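Local coordinates for protein putative N-acetylmuramoyl-L-alanine amidase,autolysin cwp6 (Peptoclostridium difficile, PDB 5J72) that probably cleaves the N-acetylmuramoyl-L-alanine amide bond of peptidoglycan with a zinc-dependent amidase domain, and carries three CWB2 modules that fix it to the cell wall, at residues 146-151 against 183-188; 158-163 against 171-176. All blocks are in the same frame, centred on the assembly; numbering follows the deposited sequence.

Interaction 1 of 2, residues 146-151 against 183-188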
loop_
_atom_site.group_PDB
_atom_site.type_symbol
_atom_site.label_atom_id
_atom_site.label_comp_id
_atom_site.label_asym_id
_atom_site.label_seq_id
_atom_site.Cartn_x
_atom_site.Cartn_y
_atom_site.Cartn_z
ATOM N N GLU A 146 6.639 -6.107 17.856
ATOM C CA GLU A 146 6.155 -7.348 17.268
ATOM C C GLU A 146 6.697 -7.530 15.862
ATOM O O GLU A 146 6.872 -8.657 15.422
ATOM C CB GLU A 146 4.626 -7.395 17.237
ATOM C CG GLU A 146 4.042 -7.410 18.660
ATOM C CD GLU A 146 4.567 -8.646 19.459
ATOM O OE1 GLU A 146 5.147 -8.465 20.552
ATOM O OE2 GLU A 146 4.428 -9.766 18.962
ATOM N N ILE A 147 6.951 -6.418 15.152
ATOM C CA ILE A 147 7.494 -6.497 13.790
ATOM C C ILE A 147 8.954 -7.023 13.859
ATOM O O ILE A 147 9.379 -7.851 13.055
ATOM C CB ILE A 147 7.407 -5.091 13.161
ATOM C CG1 ILE A 147 5.913 -4.752 12.794
ATOM C CG2 ILE A 147 8.237 -5.071 11.837
ATOM C CD1 ILE A 147 5.742 -3.220 12.473
ATOM N N SER A 148 9.689 -6.487 14.788
ATOM C CA SER A 148 11.086 -6.853 15.050
ATOM C C SER A 148 11.187 -8.386 15.352
ATOM O O SER A 148 12.007 -9.106 14.774
ATOM C CB SER A 148 11.574 -6.001 16.260
ATOM O OG SER A 148 12.907 -6.419 16.539
ATOM N N LYS A 149 10.300 -8.897 16.208
ATOM C CA LYS A 149 10.293 -10.354 16.545
ATOM C C LYS A 149 9.947 -11.176 15.385
ATOM O O LYS A 149 10.411 -12.306 15.255
ATOM C CB LYS A 149 9.282 -10.614 17.657
ATOM C CG LYS A 149 9.828 -10.123 18.961
ATOM C CD LYS A 149 8.780 -10.248 20.086
ATOM C CE LYS A 149 9.458 -9.782 21.366
ATOM N NZ LYS A 149 8.549 -9.778 22.570
ATOM N N GLN A 150 9.114 -10.653 14.490
ATOM C CA GLN A 150 8.775 -11.425 13.297
ATOM C C GLN A 150 9.903 -11.562 12.324
ATOM O O GLN A 150 10.150 -12.675 11.826
ATOM C CB GLN A 150 7.572 -10.745 12.559
ATOM C CG GLN A 150 7.035 -11.565 11.381
ATOM C CD GLN A 150 6.421 -12.890 11.851
ATOM O OE1 GLN A 150 5.995 -13.027 13.016
ATOM N NE2 GLN A 150 6.318 -13.852 10.913
ATOM N N GLY A 151 10.631 -10.474 11.990
ATOM C CA GLY A 151 11.647 -10.663 10.953
ATOM C C GLY A 151 13.064 -10.870 11.502
ATOM O O GLY A 151 14.003 -11.200 10.755
ATOM N N PRO A 183 15.696 -3.913 11.972
ATOM C CA PRO A 183 14.376 -3.401 12.249
ATOM C C PRO A 183 14.483 -1.915 12.726
ATOM O O PRO A 183 15.579 -1.451 13.132
ATOM C CB PRO A 183 13.893 -4.258 13.423
ATOM C CG PRO A 183 15.185 -4.538 14.206
ATOM C CD PRO A 183 16.243 -4.743 13.079
ATOM N N ILE A 184 13.362 -1.220 12.704
ATOM C CA ILE A 184 13.312 0.125 13.221
ATOM C C ILE A 184 12.508 0.009 14.542
ATOM O O ILE A 184 11.384 -0.525 14.562
ATOM C CB ILE A 184 12.569 1.050 12.253
ATOM C CG1 ILE A 184 13.456 1.313 11.019
ATOM C CG2 ILE A 184 12.115 2.329 13.046
ATOM C CD1 ILE A 184 12.747 2.032 9.806
ATOM N N LEU A 185 13.093 0.465 15.645
ATOM C CA LEU A 185 12.339 0.501 16.901
ATOM C C LEU A 185 12.149 2.015 17.252
ATOM O O LEU A 185 12.820 2.864 16.680
ATOM C CB LEU A 185 13.078 -0.174 18.111
ATOM C CG LEU A 185 13.242 -1.690 17.916
ATOM C CD1 LEU A 185 14.051 -2.279 19.111
ATOM C CD2 LEU A 185 11.866 -2.416 17.727
ATOM N N LEU A 186 11.303 2.295 18.215
ATOM C CA LEU A 186 10.981 3.692 18.487
ATOM C C LEU A 186 11.395 4.217 19.856
ATOM O O LEU A 186 11.306 3.507 20.860
ATOM C CB LEU A 186 9.431 3.823 18.379
ATOM C CG LEU A 186 8.864 3.340 17.037
ATOM C CD1 LEU A 186 7.357 3.404 17.061
ATOM C CD2 LEU A 186 9.452 4.144 15.891
ATOM N N ALA A 187 11.804 5.495 19.864
ATOM C CA ALA A 187 12.227 6.198 21.071
ATOM C C ALA A 187 11.362 7.477 21.268
ATOM O O ALA A 187 10.608 7.867 20.368
ATOM C CB ALA A 187 13.648 6.662 20.886
ATOM N N ASN A 188 11.490 8.078 22.462
ATOM C CA ASN A 188 10.916 9.374 22.770
ATOM C C ASN A 188 12.117 10.289 22.684
ATOM O O ASN A 188 13.255 9.809 22.551
ATOM C CB ASN A 188 10.296 9.381 24.144
ATOM C CG ASN A 188 8.993 8.637 24.115
ATOM O OD1 ASN A 188 8.166 8.895 23.229
ATOM N ND2 ASN A 188 8.701 7.724 25.012
#
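S148 of helix 140-151 and P183, just ahead of strand 184-187, bring the two backbones together, with 5.5 Å between S148 CA and P183 CA. The rest of each segment diverges from this point, and the contact is small, burying 111 Å² in total. Three buried residues make it: S148, P183 and L185. S148 faces the strand, and its CB meets two neighbours. One is L185 CD2 at 3.9 Å from S148 CB. The other is P183 CB at 4.1 Å from S148 CB. The serine oxygen lies alongside the CB-CG edge of the proline ring, with S148 OG 3.8 Å from P183 CG and 3.9 Å from P183 CB. In S148 the hydroxyl is turned opposite the backbone N (chi1 177°), which carries OG to the proline, while CB touches both the proline and the leucine. L185 does not point straight at the helix. Its CG stands opposite its own carbonyl carbon (chi1 -66°), and the branch ending in CD2 reaches back to S148. No polar bond joins the two segments. The polar partner of the serine lies elsewhere: S148 OG hydrogen-bonds to E199 OE2 on helix 194-203. The same glutamate touches L185, and L203 of that helix packs on S148. Thus helix 194-203 borders the contact. W152 and S156 also lie against P183. A calcium ion is bound about 8 Å from the P183 side chain, near enough to be a neighbour but not a partner. Chemically, this is van der Waals packing around one small polar residue. S148 sits where the helix comes nearest to the start of the end strand, and its buried hydroxyl is satisfied by the carboxylate of E199. Carbons of P183 and L185 supply the rest of the contact.

Interaction 2 of 2, residues 158-163 against 171-176; sequences KVVIVN and ITATPL
This is a small, buried apolar contact between strand 158-163 and the start of helix 174-180, within the first CWB2 module. It packs the segment entering the helix against one face of a parallel four-stranded sheet. A single methyl group, A173 CB, does the work on the helix side. It meets the strand at two valines. V162 CG2 is the closer, 4.3 Å from A173 CB. V160 CG1 is 4.5 Å from A173 CB. V160 and V162 are two positions apart and point to the same face of the sheet, so the alanine methyl comes up to both along the strand. Both valines have nearly the same rotation, with CG1 opposite the backbone N (chi1 172° in V160, 159° in V162). The alanine methyl approaches from between them, so it meets CG1 of V160 and CG2 of V162. Both contacts are fairly long, and the backbones stay well apart, with 8.0 Å between V160 CA and A173 CA. The total buried area is 109 Å². The valines also pack on I211 of strand 207-211, and V160 touches I184 of strand 184-187. T172 and P175 instead meet helix 241-253, so the start of helix 174-180 lies between the sheet and that helix. Strand 158-163, helix 174-180 and strand 184-187 form a beta-alpha-beta unit. A helix laid over the face of its two parallel strands in this way is typical of the alpha/beta architecture of the CWB2 module.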
loop_
_atom_site.group_PDB
_atom_site.type_symbol
_atom_site.label_atom_id
_atom_site.label_comp_id
_atom_site.label_asym_id
_atom_site.label_seq_id
_atom_site.Cartn_x
_atom_site.Cartn_y
_atom_site.Cartn_z
ATOM N N LYS A 158 22.384 -4.657 14.105
ATOM C CA LYS A 158 22.060 -3.226 14.069
ATOM C C LYS A 158 20.566 -3.016 14.321
ATOM O O LYS A 158 19.743 -3.894 13.980
ATOM C CB LYS A 158 22.353 -2.610 12.701
ATOM C CG LYS A 158 23.856 -2.578 12.360
ATOM C CD LYS A 158 24.064 -2.024 10.897
ATOM C CE LYS A 158 25.405 -1.351 10.709
ATOM N NZ LYS A 158 26.460 -2.335 10.737
ATOM N N VAL A 159 20.218 -1.902 14.926
ATOM C CA VAL A 159 18.839 -1.486 15.138
ATOM C C VAL A 159 18.787 -0.015 14.771
ATOM O O VAL A 159 19.654 0.752 15.218
ATOM C CB VAL A 159 18.319 -1.657 16.604
ATOM C CG1 VAL A 159 16.862 -1.145 16.730
ATOM C CG2 VAL A 159 18.390 -3.148 17.030
ATOM N N VAL A 160 17.767 0.384 13.986
ATOM C CA VAL A 160 17.575 1.786 13.651
ATOM C C VAL A 160 16.567 2.333 14.624
ATOM O O VAL A 160 15.557 1.695 14.933
ATOM C CB VAL A 160 17.108 1.934 12.198
ATOM C CG1 VAL A 160 16.709 3.432 11.880
ATOM C CG2 VAL A 160 18.229 1.457 11.290
ATOM N N ILE A 161 16.805 3.548 15.110
ATOM C CA ILE A 161 15.843 4.117 16.053
ATOM C C ILE A 161 15.360 5.474 15.497
ATOM O O ILE A 161 16.172 6.238 14.995
ATOM C CB ILE A 161 16.630 4.381 17.376
ATOM C CG1 ILE A 161 16.882 3.036 18.149
ATOM C CG2 ILE A 161 15.790 5.352 18.221
ATOM C CD1 ILE A 161 15.666 2.603 18.953
ATOM N N VAL A 162 14.098 5.721 15.598
ATOM C CA VAL A 162 13.457 6.967 15.122
ATOM C C VAL A 162 12.597 7.389 16.288
ATOM O O VAL A 162 12.155 6.555 17.049
ATOM C CB VAL A 162 12.585 6.593 13.896
ATOM C CG1 VAL A 162 11.530 7.641 13.649
ATOM C CG2 VAL A 162 13.515 6.385 12.664
ATOM N N ASN A 163 12.378 8.685 16.433
ATOM C CA ASN A 163 11.471 9.185 17.453
ATOM C C ASN A 163 10.082 8.780 17.079
ATOM O O ASN A 163 9.643 9.152 15.974
ATOM C CB ASN A 163 11.565 10.717 17.480
ATOM C CG ASN A 163 10.626 11.347 18.498
ATOM O OD1 ASN A 163 9.478 10.922 18.667
ATOM N ND2 ASN A 163 11.093 12.366 19.267
ATOM N N ILE A 171 10.748 8.869 7.751
ATOM C CA ILE A 171 10.132 8.369 6.560
ATOM C C ILE A 171 11.145 7.980 5.480
ATOM O O ILE A 171 10.729 7.366 4.506
ATOM C CB ILE A 171 9.192 9.468 5.741
ATOM C CG1 ILE A 171 10.111 10.703 5.383
ATOM C CG2 ILE A 171 7.970 9.837 6.618
ATOM C CD1 ILE A 171 9.397 12.068 5.185
ATOM N N THR A 172 12.415 8.356 5.562
ATOM C CA THR A 172 13.343 7.896 4.507
ATOM C C THR A 172 14.304 6.830 5.139
ATOM O O THR A 172 15.254 6.387 4.475
ATOM C CB THR A 172 14.181 9.074 3.957
ATOM O OG1 THR A 172 14.791 9.717 5.064
ATOM C CG2 THR A 172 13.262 10.075 3.167
ATOM N N ALA A 173 14.031 6.422 6.373
ATOM C CA ALA A 173 14.855 5.420 7.098
ATOM C C ALA A 173 14.673 4.017 6.572
ATOM O O ALA A 173 15.607 3.254 6.708
ATOM C CB ALA A 173 14.483 5.415 8.565
ATOM N N THR A 174 13.511 3.642 5.921
ATOM C CA THR A 174 13.360 2.236 5.506
ATOM C C THR A 174 14.397 1.737 4.580
ATOM O O THR A 174 14.877 0.633 4.793
ATOM C CB THR A 174 11.899 1.954 4.952
ATOM O OG1 THR A 174 11.042 2.039 6.084
ATOM C CG2 THR A 174 11.775 0.612 4.321
ATOM N N PRO A 175 14.814 2.471 3.515
ATOM C CA PRO A 175 15.847 1.926 2.624
ATOM C C PRO A 175 17.208 1.675 3.328
ATOM O O PRO A 175 17.966 0.795 2.942
ATOM C CB PRO A 175 15.935 2.989 1.497
ATOM C CG PRO A 175 14.575 3.599 1.493
ATOM C CD PRO A 175 14.212 3.703 2.963
ATOM N N LEU A 176 17.502 2.497 4.343
ATOM C CA LEU A 176 18.763 2.279 5.084
ATOM C C LEU A 176 18.598 1.076 6.027
ATOM O O LEU A 176 19.494 0.248 6.117
ATOM C CB LEU A 176 19.058 3.517 5.908
ATOM C CG LEU A 176 20.395 3.386 6.745
ATOM C CD1 LEU A 176 21.583 3.086 5.786
ATOM C CD2 LEU A 176 20.665 4.737 7.435
#

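How the interactions relate
The centres of the two interactions are 10 Å apart, and both belong to the first CWB2 module. Along the chain, helix 140-151 comes first, then strand 158-163, helix 174-180 and strand 184-187. Interaction 2 therefore falls wholly between the two segments of interaction 1. They meet in the parallel sheet, where strands 184-187 and 158-163 are neighbours. Probable backbone hydrogen bonds join them, L185 N to V160 O at 2.8 Å and P183 O to V160 N at 3.0 Å. Interaction 1 sets helix 140-151 beside the start of strand 184-187. Interaction 2 sets the lead-in to helix 174-180 against strand 158-163. Together they help build the core of one cell-wall-binding module, well apart from the zinc site.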